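Local coordinates for group B streptococcal R4 surface protein (Streptococcus agalactiae, PDB 6S5X) that is a surface protein probably anchored to the bacterial cell wall and implicated in infection, this chain being its most N-terminal Rib domain, an immunoglobulin-like fold, at residues Q17-N20 / V21-P25. Numbering follows the deposited sequence.
Sequences QQVN and VGETP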
ATOM      1  N   GLN A  17       5.448  -8.046  -0.147  1.00 13.28           N
ATOM      2  CA  GLN A  17       4.709  -9.250  -0.479  1.00 13.44           C
ATOM      3  C   GLN A  17       5.385  -9.915  -1.661  1.00 17.15           C
ATOM      4  O   GLN A  17       6.171  -9.299  -2.388  1.00 17.20           O
ATOM      5  CB  GLN A  17       3.202  -8.957  -0.727  1.00 25.10           C
ATOM      6  CG  GLN A  17       2.822  -8.012  -1.836  1.00 24.20           C
ATOM      7  CD  GLN A  17       1.290  -8.021  -2.104  1.00 12.58           C
ATOM      8  OE1 GLN A  17       0.686  -9.063  -2.357  1.00 13.14           O
ATOM      9  NE2 GLN A  17       0.682  -6.853  -2.031  1.00  9.61           N
ATOM     10  N   GLN A  18       5.142 -11.218  -1.761  1.00 13.54           N
ATOM     11  CA  GLN A  18       5.710 -12.050  -2.811  1.00 14.06           C
ATOM     12  C   GLN A  18       4.557 -12.627  -3.607  1.00 18.70           C
ATOM     13  O   GLN A  18       3.565 -13.093  -3.024  1.00 17.30           O
ATOM     14  CB  GLN A  18       6.575 -13.151  -2.225  1.00 15.83           C
ATOM     15  CG  GLN A  18       7.189 -14.031  -3.298  1.00 24.15           C
ATOM     16  CD  GLN A  18       8.014 -15.138  -2.718  1.00 27.96           C
ATOM     17  OE1 GLN A  18       9.016 -14.890  -2.059  1.00 26.33           O
ATOM     18  NE2 GLN A  18       7.591 -16.379  -2.953  1.00 23.30           N
ATOM     19  N   VAL A  19       4.678 -12.578  -4.935  1.00 14.42           N
ATOM     20  CA  VAL A  19       3.667 -13.141  -5.813  1.00 11.78           C
ATOM     21  C   VAL A  19       4.369 -13.875  -6.949  1.00 11.11           C
ATOM     22  O   VAL A  19       5.554 -13.670  -7.214  1.00 14.77           O
ATOM     23  CB  VAL A  19       2.685 -12.096  -6.392  1.00 10.25           C
ATOM     24  CG1 VAL A  19       1.988 -11.305  -5.260  1.00 17.01           C
ATOM     25  CG2 VAL A  19       3.387 -11.140  -7.356  1.00 10.56           C
ATOM     26  N   ASN A  20       3.602 -14.720  -7.636  1.00 10.33           N
ATOM     27  CA  ASN A  20       4.104 -15.416  -8.807  1.00 10.37           C
ATOM     28  C   ASN A  20       3.905 -14.563 -10.051  1.00 12.03           C
ATOM     29  O   ASN A  20       3.041 -13.677 -10.111  1.00  9.93           O
ATOM     30  CB  ASN A  20       3.401 -16.756  -8.973  1.00 11.73           C
ATOM     31  CG  ASN A  20       3.685 -17.698  -7.829  1.00 20.26           C
ATOM     32  OD1 ASN A  20       4.783 -17.724  -7.294  1.00 22.21           O
ATOM     33  ND2 ASN A  20       2.663 -18.427  -7.404  1.00 29.07           N
ATOM     34  N   VAL A  21       4.732 -14.836 -11.058  1.00 10.13           N
ATOM     35  CA  VAL A  21       4.575 -14.173 -12.344  1.00  9.82           C
ATOM     36  C   VAL A  21       3.122 -14.241 -12.782  1.00  9.23           C
ATOM     37  O   VAL A  21       2.488 -15.298 -12.705  1.00  9.18           O
ATOM     38  CB  VAL A  21       5.476 -14.814 -13.414  1.00 11.02           C
ATOM     39  CG1 VAL A  21       5.107 -14.294 -14.785  1.00 10.24           C
ATOM     40  CG2 VAL A  21       6.954 -14.498 -13.126  1.00 12.28           C
ATOM     41  N   GLY A  22       2.594 -13.116 -13.248  1.00  8.90           N
ATOM     42  CA  GLY A  22       1.247 -13.046 -13.753  1.00  8.48           C
ATOM     43  C   GLY A  22       0.172 -12.751 -12.722  1.00  9.56           C
ATOM     44  O   GLY A  22      -0.932 -12.366 -13.106  1.00  8.94           O
ATOM     45  N   GLU A  23       0.450 -12.938 -11.435  1.00  8.41           N
ATOM     46  CA  GLU A  23      -0.554 -12.699 -10.407  1.00  8.26           C
ATOM     47  C   GLU A  23      -0.733 -11.196 -10.230  1.00 11.71           C
ATOM     48  O   GLU A  23       0.164 -10.407 -10.525  1.00 11.55           O
ATOM     49  CB  GLU A  23      -0.141 -13.353  -9.085  1.00 10.75           C
ATOM     50  CG  GLU A  23      -0.126 -14.879  -9.122  1.00 13.11           C
ATOM     51  CD  GLU A  23       0.075 -15.539  -7.753  1.00 22.88           C
ATOM     52  OE1 GLU A  23       0.866 -15.049  -6.931  1.00 15.10           O
ATOM     53  OE2 GLU A  23      -0.599 -16.553  -7.495  1.00 24.12           O
ATOM     54  N   THR A  24      -1.880 -10.799  -9.702  1.00  9.10           N
ATOM     55  CA  THR A  24      -2.128  -9.369  -9.505  1.00  7.68           C
ATOM     56  C   THR A  24      -2.176  -9.055  -8.017  1.00  9.74           C
ATOM     57  O   THR A  24      -3.115  -9.487  -7.322  1.00 10.47           O
ATOM     58  CB  THR A  24      -3.415  -8.915 -10.201  1.00 14.03           C
ATOM     59  OG1 THR A  24      -3.347  -9.280 -11.590  1.00 13.88           O
ATOM     60  CG2 THR A  24      -3.577  -7.378 -10.052  1.00 10.96           C
ATOM     61  N   PRO A  25      -1.179  -8.374  -7.464  1.00  8.88           N
ATOM     62  CA  PRO A  25      -1.197  -8.113  -6.027  1.00  7.87           C
ATOM     63  C   PRO A  25      -2.268  -7.108  -5.663  1.00  7.61           C
ATOM     64  O   PRO A  25      -2.651  -6.257  -6.476  1.00  7.45           O
ATOM     65  CB  PRO A  25       0.205  -7.546  -5.742  1.00 11.39           C
ATOM     66  CG  PRO A  25       0.652  -6.940  -7.051  1.00 16.38           C
ATOM     67  CD  PRO A  25       0.006  -7.788  -8.115  1.00  8.92           C
TER
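Pro25 CB sits over one face of the Gln17 side-chain amide, 3.8 Å from Gln17 CD. The motif is a type II beta turn from Asn20 to Glu23. NE2 of the Gln17 amide donates to Lys26 O and Ser30 OG, which helps fix how the amide is turned. The second flat group is the Glu23 carboxylate. Asn20 N approaches it from above the plane, 47° out of it. The Asn20 amide runs beside this carboxylate, with the two planes 32° apart.

The turn closes edge strand 17-20 of the immunoglobulin-like Rib domain, and 21-25 then runs roughly against 17-20. Gly22 takes the positive-phi position. The turn bond runs from Glu23 N to Asn20 O, 3.0 Å. The Glu23 side chain adds a second clasp. With CG beside its own backbone N (chi1 -67°) and the chain extended beyond, the carboxylate reaches back to the last strand residue.

Val19 CG1 meets Pro25 CB at 4.2 Å. Phe45 packs against both Gln17 and Pro25, joining strand and loop to 42-45, the other outermost strand of the sheet. Glu23 OE1 also lies 3.5 Å from Val19 CB, and its bond from Asn20 N is nearly straight at 2.8 Å.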